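Alpha-1,3-glucanase (Bacillus circulans, PDB 5ZRU) probably hydrolyses alpha-1,3-glucan, this chain being the two-part GH87 catalytic unit of a longer protein that also carries carbohydrate-binding modules. Local coordinates at residues 117-122 / 465-470; 83-88 / 126-131; 401-406 / 425-430. All blocks are in the same frame, centred on the assembly; numbering follows the deposited sequence.

Contact 1 joins the N-terminal part of the catalytic unit, home of contact 2, to the parallel beta-helix, home of contact 3. Their centres lie about 16 Å and 15 Å from its own. Contacts 2 and 3 do not touch; their nearest atoms are about 9 Å apart. OH of Tyr118 bonds to OD2 of Asp85, tying 117-122 to 83-88. Leu467 and Gln117 of contact 1 pack on Arg406 and Trp405 of contact 3. A calcium ion is about 4 Å from the side chain of Asp85, a zinc ion about 7 Å from that of Asp122. The side chain of Asp375, a calcium ligand, is about 4 Å from that of Arg406 and about 7 Å from that of Leu467.

Contact 1 (117-122 / 465-470); sequences QYFSSD and RDLYNG
Leu467 is the apolar link between 465-470 and 117-122. Its CB lies 4.0 Å from CA of Asp122. CG is turned anti to the carbonyl carbon (chi1 -66°), which carries both methyls to the ring of Phe119. CD1 reaches CE1 of that ring at 3.7 Å, on an oblique approach. CD2 is 4.2 Å from the ring centroid and 30° off the normal, an off-centre CH-pi contact. Phe119 ends the strand 117-119 of the N-terminal part, whereas Leu467 sits in a loop of the parallel beta-helix between strands 451-459 and 475-478. The contact therefore spans the two parts of the catalytic unit. The loop contains a type I turn from Asp466 to Asn469. N of Tyr468 donates to OD1 of Asp466, an Asx turn; N of Gly470 reaches the same oxygen from the opposite face of the carboxylate plane. Next to Leu467, OH of Tyr468 donates to OD2 of Asp122 at 2.7 Å. The anti lone pair of OD2 is used, and the carboxylate plane of Asp122 and the ring plane of Tyr468 are 76° apart. One water donates to O of Leu467 at 3.0 Å and, more weakly, to O of Ser121.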
loop_
_atom_site.group_PDB
_atom_site.type_symbol
_atom_site.label_atom_id
_atom_site.label_comp_id
_atom_site.label_asym_id
_atom_site.label_seq_id
_atom_site.Cartn_x
_atom_site.Cartn_y
_atom_site.Cartn_z
ATOM N N GLN A 117 -6.531 -7.128 12.111
ATOM C CA GLN A 117 -7.140 -5.960 12.741
ATOM C C GLN A 117 -8.648 -6.156 12.721
ATOM O O GLN A 117 -9.189 -6.707 11.762
ATOM C CB GLN A 117 -6.785 -4.661 12.003
ATOM C CG GLN A 117 -5.322 -4.264 12.104
ATOM C CD GLN A 117 -5.034 -3.560 13.414
ATOM O OE1 GLN A 117 -5.219 -2.352 13.517
ATOM N NE2 GLN A 117 -4.585 -4.312 14.422
ATOM N N TYR A 118 -9.332 -5.681 13.769
ATOM C CA TYR A 118 -10.717 -6.076 14.003
ATOM C C TYR A 118 -11.621 -4.851 14.117
ATOM O O TYR A 118 -11.274 -3.872 14.783
ATOM C CB TYR A 118 -10.810 -6.956 15.265
ATOM C CG TYR A 118 -10.000 -8.235 15.167
ATOM C CD1 TYR A 118 -10.562 -9.397 14.636
ATOM C CD2 TYR A 118 -8.673 -8.284 15.608
ATOM C CE1 TYR A 118 -9.830 -10.566 14.546
ATOM C CE2 TYR A 118 -7.931 -9.454 15.523
ATOM C CZ TYR A 118 -8.516 -10.591 14.988
ATOM O OH TYR A 118 -7.786 -11.751 14.899
ATOM N N PHE A 119 -12.790 -4.911 13.475
ATOM C CA PHE A 119 -13.626 -3.725 13.303
ATOM C C PHE A 119 -15.040 -3.949 13.818
ATOM O O PHE A 119 -15.785 -4.768 13.271
ATOM C CB PHE A 119 -13.654 -3.303 11.832
ATOM C CG PHE A 119 -12.332 -2.771 11.351
ATOM C CD1 PHE A 119 -12.008 -1.429 11.518
ATOM C CD2 PHE A 119 -11.389 -3.625 10.789
ATOM C CE1 PHE A 119 -10.771 -0.936 11.104
ATOM C CE2 PHE A 119 -10.149 -3.143 10.367
ATOM C CZ PHE A 119 -9.837 -1.799 10.530
ATOM N N SER A 120 -15.411 -3.198 14.854
ATOM C CA SER A 120 -16.806 -3.007 15.236
ATOM C C SER A 120 -17.246 -1.562 15.045
ATOM O O SER A 120 -18.394 -1.216 15.351
ATOM C CB SER A 120 -17.024 -3.443 16.689
ATOM O OG SER A 120 -16.101 -2.801 17.546
ATOM N N SER A 121 -16.351 -0.722 14.546
ATOM C CA SER A 121 -16.580 0.673 14.217
ATOM C C SER A 121 -15.576 1.034 13.132
ATOM O O SER A 121 -14.912 0.157 12.565
ATOM C CB SER A 121 -16.417 1.564 15.459
ATOM O OG SER A 121 -15.054 1.583 15.871
ATOM N N ASP A 122 -15.421 2.329 12.870
ATOM C CA ASP A 122 -14.400 2.763 11.927
ATOM C C ASP A 122 -13.018 2.882 12.564
ATOM O O ASP A 122 -12.104 3.423 11.936
ATOM C CB ASP A 122 -14.793 4.093 11.276
ATOM C CG ASP A 122 -14.864 5.245 12.266
ATOM O OD1 ASP A 122 -14.668 5.032 13.486
ATOM O OD2 ASP A 122 -15.129 6.378 11.805
ATOM N N ARG A 465 -19.785 -2.773 1.459
ATOM C CA ARG A 465 -19.645 -2.717 2.922
ATOM C C ARG A 465 -18.313 -2.079 3.321
ATOM O O ARG A 465 -17.325 -2.778 3.566
ATOM C CB ARG A 465 -19.788 -4.105 3.523
ATOM C CG ARG A 465 -19.961 -4.043 5.030
ATOM C CD ARG A 465 -19.884 -5.398 5.673
ATOM N NE ARG A 465 -20.146 -5.286 7.106
ATOM C CZ ARG A 465 -20.102 -6.312 7.948
ATOM N NH1 ARG A 465 -19.797 -7.511 7.495
ATOM N NH2 ARG A 465 -20.356 -6.132 9.238
ATOM N N ASP A 466 -18.301 -0.754 3.423
ATOM C CA ASP A 466 -17.179 -0.076 4.052
ATOM C C ASP A 466 -17.348 -0.193 5.567
ATOM O O ASP A 466 -18.167 -0.974 6.060
ATOM C CB ASP A 466 -17.055 1.364 3.550
ATOM C CG ASP A 466 -18.224 2.255 3.948
ATOM O OD1 ASP A 466 -19.127 1.813 4.685
ATOM O OD2 ASP A 466 -18.212 3.435 3.529
ATOM N N LEU A 467 -16.585 0.585 6.329
ATOM C CA LEU A 467 -16.658 0.467 7.782
ATOM C C LEU A 467 -17.896 1.131 8.370
ATOM O O LEU A 467 -18.105 1.041 9.588
ATOM C CB LEU A 467 -15.390 1.041 8.414
ATOM C CG LEU A 467 -14.139 0.224 8.056
ATOM C CD1 LEU A 467 -12.909 0.845 8.688
ATOM C CD2 LEU A 467 -14.302 -1.222 8.526
ATOM N N TYR A 468 -18.698 1.803 7.539
ATOM C CA TYR A 468 -20.007 2.331 7.904
ATOM C C TYR A 468 -21.131 1.462 7.347
ATOM O O TYR A 468 -22.290 1.898 7.296
ATOM C CB TYR A 468 -20.134 3.783 7.435
ATOM C CG TYR A 468 -18.935 4.569 7.882
ATOM C CD1 TYR A 468 -18.815 4.986 9.200
ATOM C CD2 TYR A 468 -17.887 4.841 7.003
ATOM C CE1 TYR A 468 -17.696 5.665 9.634
ATOM C CE2 TYR A 468 -16.767 5.537 7.425
ATOM C CZ TYR A 468 -16.674 5.941 8.742
ATOM O OH TYR A 468 -15.560 6.625 9.179
ATOM N N ASN A 469 -20.800 0.235 6.942
ATOM C CA ASN A 469 -21.777 -0.721 6.420
ATOM C C ASN A 469 -22.484 -0.176 5.181
ATOM O O ASN A 469 -23.667 -0.437 4.957
ATOM C CB ASN A 469 -22.791 -1.106 7.500
ATOM C CG ASN A 469 -22.262 -2.156 8.454
ATOM O OD1 ASN A 469 -21.079 -2.508 8.428
ATOM N ND2 ASN A 469 -23.145 -2.671 9.310
ATOM N N GLY A 470 -21.754 0.586 4.354
ATOM C CA GLY A 470 -22.335 1.192 3.177
ATOM C C GLY A 470 -21.505 0.953 1.929
ATOM O O GLY A 470 -20.329 0.573 1.988
HETATM O O HOH W 1 -17.328 -1.289 11.226
#

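Contact 2 (83-88 / 126-131); sequences MPDSAN and DTPAGG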
loop_
_atom_site.group_PDB
_atom_site.type_symbol
_atom_site.label_atom_id
_atom_site.label_comp_id
_atom_site.label_asym_id
_atom_site.label_seq_id
_atom_site.Cartn_x
_atom_site.Cartn_y
_atom_site.Cartn_z
ATOM N N MET A 83 -2.387 -16.879 8.099
ATOM C CA MET A 83 -2.394 -17.866 9.172
ATOM C C MET A 83 -3.210 -17.287 10.324
ATOM O O MET A 83 -3.441 -16.080 10.375
ATOM C CB MET A 83 -0.967 -18.224 9.625
ATOM C CG MET A 83 -0.239 -17.096 10.351
ATOM S SD MET A 83 1.481 -17.516 10.692
ATOM C CE MET A 83 1.368 -18.592 12.117
ATOM N N PRO A 84 -3.685 -18.136 11.241
ATOM C CA PRO A 84 -4.615 -17.641 12.266
ATOM C C PRO A 84 -3.945 -16.697 13.251
ATOM O O PRO A 84 -2.744 -16.782 13.527
ATOM C CB PRO A 84 -5.081 -18.921 12.981
ATOM C CG PRO A 84 -4.625 -20.071 12.104
ATOM C CD PRO A 84 -3.409 -19.573 11.392
ATOM N N ASP A 85 -4.760 -15.803 13.801
ATOM C CA ASP A 85 -4.413 -15.003 14.965
ATOM C C ASP A 85 -4.554 -15.844 16.238
ATOM O O ASP A 85 -5.175 -16.918 16.247
ATOM C CB ASP A 85 -5.331 -13.770 15.017
ATOM C CG ASP A 85 -4.797 -12.638 15.898
ATOM O OD1 ASP A 85 -3.672 -12.728 16.418
ATOM O OD2 ASP A 85 -5.531 -11.641 16.063
ATOM N N SER A 86 -3.958 -15.355 17.318
ATOM C CA SER A 86 -4.193 -15.958 18.624
ATOM C C SER A 86 -5.455 -15.376 19.242
ATOM O O SER A 86 -5.981 -14.353 18.796
ATOM C CB SER A 86 -3.006 -15.722 19.555
ATOM O OG SER A 86 -2.850 -14.332 19.805
ATOM N N ALA A 87 -5.941 -16.033 20.301
ATOM C CA ALA A 87 -7.142 -15.543 20.967
ATOM C C ALA A 87 -6.915 -14.180 21.602
ATOM O O ALA A 87 -7.839 -13.361 21.656
ATOM C CB ALA A 87 -7.615 -16.553 22.020
ATOM N N ASN A 88 -5.708 -13.910 22.095
ATOM C CA ASN A 88 -5.431 -12.614 22.700
ATOM C C ASN A 88 -4.948 -11.577 21.692
ATOM O O ASN A 88 -4.521 -10.488 22.095
ATOM C CB ASN A 88 -4.424 -12.753 23.849
ATOM C CG ASN A 88 -3.041 -13.180 23.392
ATOM O OD1 ASN A 88 -2.753 -13.269 22.202
ATOM N ND2 ASN A 88 -2.169 -13.442 24.360
ATOM N N ASP A 126 -7.396 -4.429 18.401
ATOM C CA ASP A 126 -6.186 -5.228 18.257
ATOM C C ASP A 126 -6.365 -6.693 18.640
ATOM O O ASP A 126 -5.411 -7.465 18.515
ATOM C CB ASP A 126 -5.055 -4.613 19.090
ATOM C CG ASP A 126 -4.576 -3.282 18.523
ATOM O OD1 ASP A 126 -4.441 -3.176 17.281
ATOM O OD2 ASP A 126 -4.351 -2.338 19.310
ATOM N N THR A 127 -7.544 -7.095 19.100
ATOM C CA THR A 127 -7.816 -8.471 19.489
ATOM C C THR A 127 -9.129 -8.932 18.875
ATOM O O THR A 127 -9.999 -8.111 18.563
ATOM C CB THR A 127 -7.895 -8.640 21.019
ATOM O OG1 THR A 127 -9.187 -8.222 21.481
ATOM C CG2 THR A 127 -6.802 -7.840 21.726
ATOM N N PRO A 128 -9.303 -10.250 18.701
ATOM C CA PRO A 128 -10.521 -10.754 18.039
ATOM C C PRO A 128 -11.807 -10.388 18.757
ATOM O O PRO A 128 -12.869 -10.362 18.120
ATOM C CB PRO A 128 -10.310 -12.278 18.021
ATOM C CG PRO A 128 -8.870 -12.471 18.148
ATOM C CD PRO A 128 -8.340 -11.334 18.963
ATOM N N ALA A 129 -11.755 -10.101 20.055
ATOM C CA ALA A 129 -12.957 -9.659 20.749
ATOM C C ALA A 129 -13.454 -8.306 20.258
ATOM O O ALA A 129 -14.584 -7.923 20.586
ATOM C CB ALA A 129 -12.699 -9.607 22.256
ATOM N N GLY A 130 -12.653 -7.584 19.472
ATOM C CA GLY A 130 -12.982 -6.237 19.065
ATOM C C GLY A 130 -13.759 -6.061 17.775
ATOM O O GLY A 130 -14.039 -4.913 17.407
ATOM N N GLY A 131 -14.112 -7.128 17.063
ATOM C CA GLY A 131 -14.923 -6.974 15.869
ATOM C C GLY A 131 -14.552 -7.985 14.791
ATOM O O GLY A 131 -13.911 -9.000 15.059
HETATM O O HOH W 2 -4.646 -9.091 16.407
HETATM O O HOH W 3 -9.922 -11.594 22.060
#
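Pro128 presses its ring against the loop 83-88 at one end of the N-terminal antiparallel beta structure. The loop 83-88 follows strand 76-82. The loop 126-131 leads into strand 132-144, which pairs with 76-82. A short 3-10 segment, 128-130, starts at the proline, with N of Gly130 bonded to O of Thr127. The tight part is small. CD of Pro128 lies 3.4 Å from O of Ala87, and CG of Pro128 is 3.5 Å from O of Ser86. CG2 of Thr127 comes to 3.5 Å from O of Asn88. No direct hydrogen bond crosses between the segments. Asp85 has its CG opposite the backbone N (chi1 -161°), which brings OD2 to 4.0 Å from CG of Pro128. The same OD2 is hydrogen-bonded to OH of Tyr118. The Asp85 side chain also touches Trp116, which with Ser115 binds a calcium ion. A water lies between OD2 of Asp85 and O of Asp126. The side towards solvent is looser, as the CB atoms of Ala87 and Asn88 are directed away from 126-131. There a second water bridges the segments: it donates to O of Ala87 at 2.8 Å and accepts from N of Ala129 at 3.1 Å.

Contact 3 (401-406 / 425-430); sequences IENNWR and IVDTVG
The segments 401-406 and 425-430 run parallel and in step, each residue beside the one 24 positions on. The CA atoms of Ile401 and Ile425 are 4.7 Å apart. This is the stacking of successive coils in a parallel beta-helix, as in the pectate lyase-like clan. N of Val426 donates to O of Ile401 at 2.9 Å, and N of Asn403 donates to O of Val426 at 3.1 Å. Both chains then bend at matching places, where Asn403 (phi 63°) and Asp427 (phi 66°) take left-handed helical angles. Backbone hydrogen bonding resumes beyond the bend: N of Val429 donates to O of Asn404 at 2.7 Å.

Side chains at matching positions lie next to each other from coil to coil. Ile401 and Ile425 share one face of the sheet, CB of Ile401 lying 4.3 Å from CG2 of Ile425. Glu402 and Val426 share the other face, and Glu402 makes salt bridges to Arg371 and Arg20. At the bend Asn403 and Asp427 lie side by side and point the same way, with the amide and carboxylate planes 37° apart. ND2 of Asn403 is 3.8 Å from CB of Asp427. A water accepts from that ND2 and donates to O of Asp427. Farther on, Trp405 packs its CB on Val429 and stacks its ring with Phe135 of the N-terminal part. ND2 of Asn404 bonds to O of Asp375, a calcium ligand.

Two carboxylates lie on this part of the coils without touching: OE2 of Glu402 is 6.7 Å from OD2 of Asp427. The arginines probably balance the charge of Glu402, while Gly51, Gln52 and Asn460 donate to Asp427. This would probably let both acids stay ionised. The bonds to Arg20, Gly51 and Gln52 join these coils to the N-terminal part.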
loop_
_atom_site.group_PDB
_atom_site.type_symbol
_atom_site.label_atom_id
_atom_site.label_comp_id
_atom_site.label_asym_id
_atom_site.label_seq_id
_atom_site.Cartn_x
_atom_site.Cartn_y
_atom_site.Cartn_z
ATOM N N ILE A 401 -1.364 -0.910 -7.232
ATOM C CA ILE A 401 -1.941 -0.710 -5.909
ATOM C C ILE A 401 -2.944 -1.833 -5.697
ATOM O O ILE A 401 -4.023 -1.832 -6.303
ATOM C CB ILE A 401 -2.592 0.674 -5.786
ATOM C CG1 ILE A 401 -1.549 1.737 -6.158
ATOM C CG2 ILE A 401 -3.155 0.894 -4.368
ATOM C CD1 ILE A 401 -2.098 3.120 -6.322
ATOM N N GLU A 402 -2.595 -2.785 -4.835
ATOM C CA GLU A 402 -3.317 -4.044 -4.708
ATOM C C GLU A 402 -3.713 -4.306 -3.261
ATOM O O GLU A 402 -2.988 -3.952 -2.333
ATOM C CB GLU A 402 -2.453 -5.211 -5.199
ATOM C CG GLU A 402 -2.099 -5.173 -6.691
ATOM C CD GLU A 402 -0.901 -6.043 -7.019
ATOM O OE1 GLU A 402 0.104 -5.988 -6.270
ATOM O OE2 GLU A 402 -0.958 -6.791 -8.021
ATOM N N ASN A 403 -4.874 -4.947 -3.089
ATOM C CA ASN A 403 -5.290 -5.567 -1.824
ATOM C C ASN A 403 -5.465 -4.564 -0.687
ATOM O O ASN A 403 -5.343 -4.929 0.483
ATOM C CB ASN A 403 -4.324 -6.671 -1.391
ATOM C CG ASN A 403 -4.181 -7.763 -2.432
ATOM O OD1 ASN A 403 -3.111 -7.929 -3.013
ATOM N ND2 ASN A 403 -5.256 -8.508 -2.676
ATOM N N ASN A 404 -5.755 -3.301 -1.013
ATOM C CA ASN A 404 -6.134 -2.333 0.016
ATOM C C ASN A 404 -7.301 -2.905 0.819
ATOM O O ASN A 404 -8.236 -3.461 0.243
ATOM C CB ASN A 404 -6.553 -1.019 -0.631
ATOM C CG ASN A 404 -5.885 0.169 -0.013
ATOM O OD1 ASN A 404 -4.731 0.444 -0.315
ATOM N ND2 ASN A 404 -6.588 0.878 0.854
ATOM N N TRP A 405 -7.239 -2.828 2.155
ATOM C CA TRP A 405 -8.336 -3.355 2.970
ATOM C C TRP A 405 -9.063 -2.276 3.765
ATOM O O TRP A 405 -9.878 -2.598 4.635
ATOM C CB TRP A 405 -7.861 -4.473 3.902
ATOM C CG TRP A 405 -6.551 -4.287 4.627
ATOM C CD1 TRP A 405 -5.303 -4.599 4.164
ATOM C CD2 TRP A 405 -6.372 -3.791 5.961
ATOM N NE1 TRP A 405 -4.360 -4.320 5.123
ATOM C CE2 TRP A 405 -4.991 -3.820 6.237
ATOM C CE3 TRP A 405 -7.247 -3.322 6.945
ATOM C CZ2 TRP A 405 -4.459 -3.380 7.449
ATOM C CZ3 TRP A 405 -6.718 -2.893 8.163
ATOM C CH2 TRP A 405 -5.337 -2.929 8.404
ATOM N N ARG A 406 -8.792 -1.009 3.487
ATOM C CA ARG A 406 -9.592 0.073 4.040
ATOM C C ARG A 406 -9.455 1.280 3.129
ATOM O O ARG A 406 -8.374 1.532 2.589
ATOM C CB ARG A 406 -9.147 0.433 5.463
ATOM C CG ARG A 406 -9.911 1.619 6.041
ATOM C CD ARG A 406 -9.489 1.925 7.464
ATOM N NE ARG A 406 -10.290 3.016 7.998
ATOM C CZ ARG A 406 -10.225 3.441 9.252
ATOM N NH1 ARG A 406 -9.387 2.864 10.099
ATOM N NH2 ARG A 406 -10.998 4.448 9.653
ATOM N N ILE A 425 -4.996 -0.637 -10.239
ATOM C CA ILE A 425 -5.558 -0.699 -8.897
ATOM C C ILE A 425 -6.486 -1.900 -8.853
ATOM O O ILE A 425 -7.492 -1.927 -9.572
ATOM C CB ILE A 425 -6.309 0.594 -8.528
ATOM C CG1 ILE A 425 -5.427 1.820 -8.805
ATOM C CG2 ILE A 425 -6.687 0.569 -7.043
ATOM C CD1 ILE A 425 -6.151 3.163 -8.643
ATOM N N VAL A 426 -6.159 -2.887 -8.009
ATOM C CA VAL A 426 -6.779 -4.210 -8.076
ATOM C C VAL A 426 -7.169 -4.692 -6.681
ATOM O O VAL A 426 -6.387 -4.575 -5.733
ATOM C CB VAL A 426 -5.830 -5.233 -8.735
ATOM C CG1 VAL A 426 -6.539 -6.582 -8.945
ATOM C CG2 VAL A 426 -5.297 -4.699 -10.050
ATOM N N ASP A 427 -8.382 -5.248 -6.563
ATOM C CA ASP A 427 -8.788 -6.053 -5.402
ATOM C C ASP A 427 -8.876 -5.247 -4.098
ATOM O O ASP A 427 -8.392 -5.681 -3.054
ATOM C CB ASP A 427 -7.842 -7.249 -5.217
ATOM C CG ASP A 427 -8.008 -8.300 -6.290
ATOM O OD1 ASP A 427 -9.099 -8.363 -6.887
ATOM O OD2 ASP A 427 -7.049 -9.069 -6.523
ATOM N N THR A 428 -9.526 -4.085 -4.141
ATOM C CA THR A 428 -9.743 -3.370 -2.886
ATOM C C THR A 428 -10.813 -4.078 -2.061
ATOM O O THR A 428 -11.683 -4.772 -2.592
ATOM C CB THR A 428 -10.153 -1.909 -3.123
ATOM O OG1 THR A 428 -11.427 -1.860 -3.771
ATOM C CG2 THR A 428 -9.122 -1.192 -3.981
ATOM N N VAL A 429 -10.738 -3.898 -0.743
ATOM C CA VAL A 429 -11.696 -4.480 0.194
ATOM C C VAL A 429 -12.255 -3.360 1.056
ATOM O O VAL A 429 -11.492 -2.601 1.660
ATOM C CB VAL A 429 -11.057 -5.571 1.078
ATOM C CG1 VAL A 429 -12.046 -6.018 2.155
ATOM C CG2 VAL A 429 -10.618 -6.773 0.223
ATOM N N GLY A 430 -13.582 -3.261 1.113
ATOM C CA GLY A 430 -14.205 -2.252 1.944
ATOM C C GLY A 430 -14.077 -0.842 1.424
ATOM O O GLY A 430 -14.325 0.109 2.169
HETATM O O HOH W 4 -7.628 -7.831 -1.109
#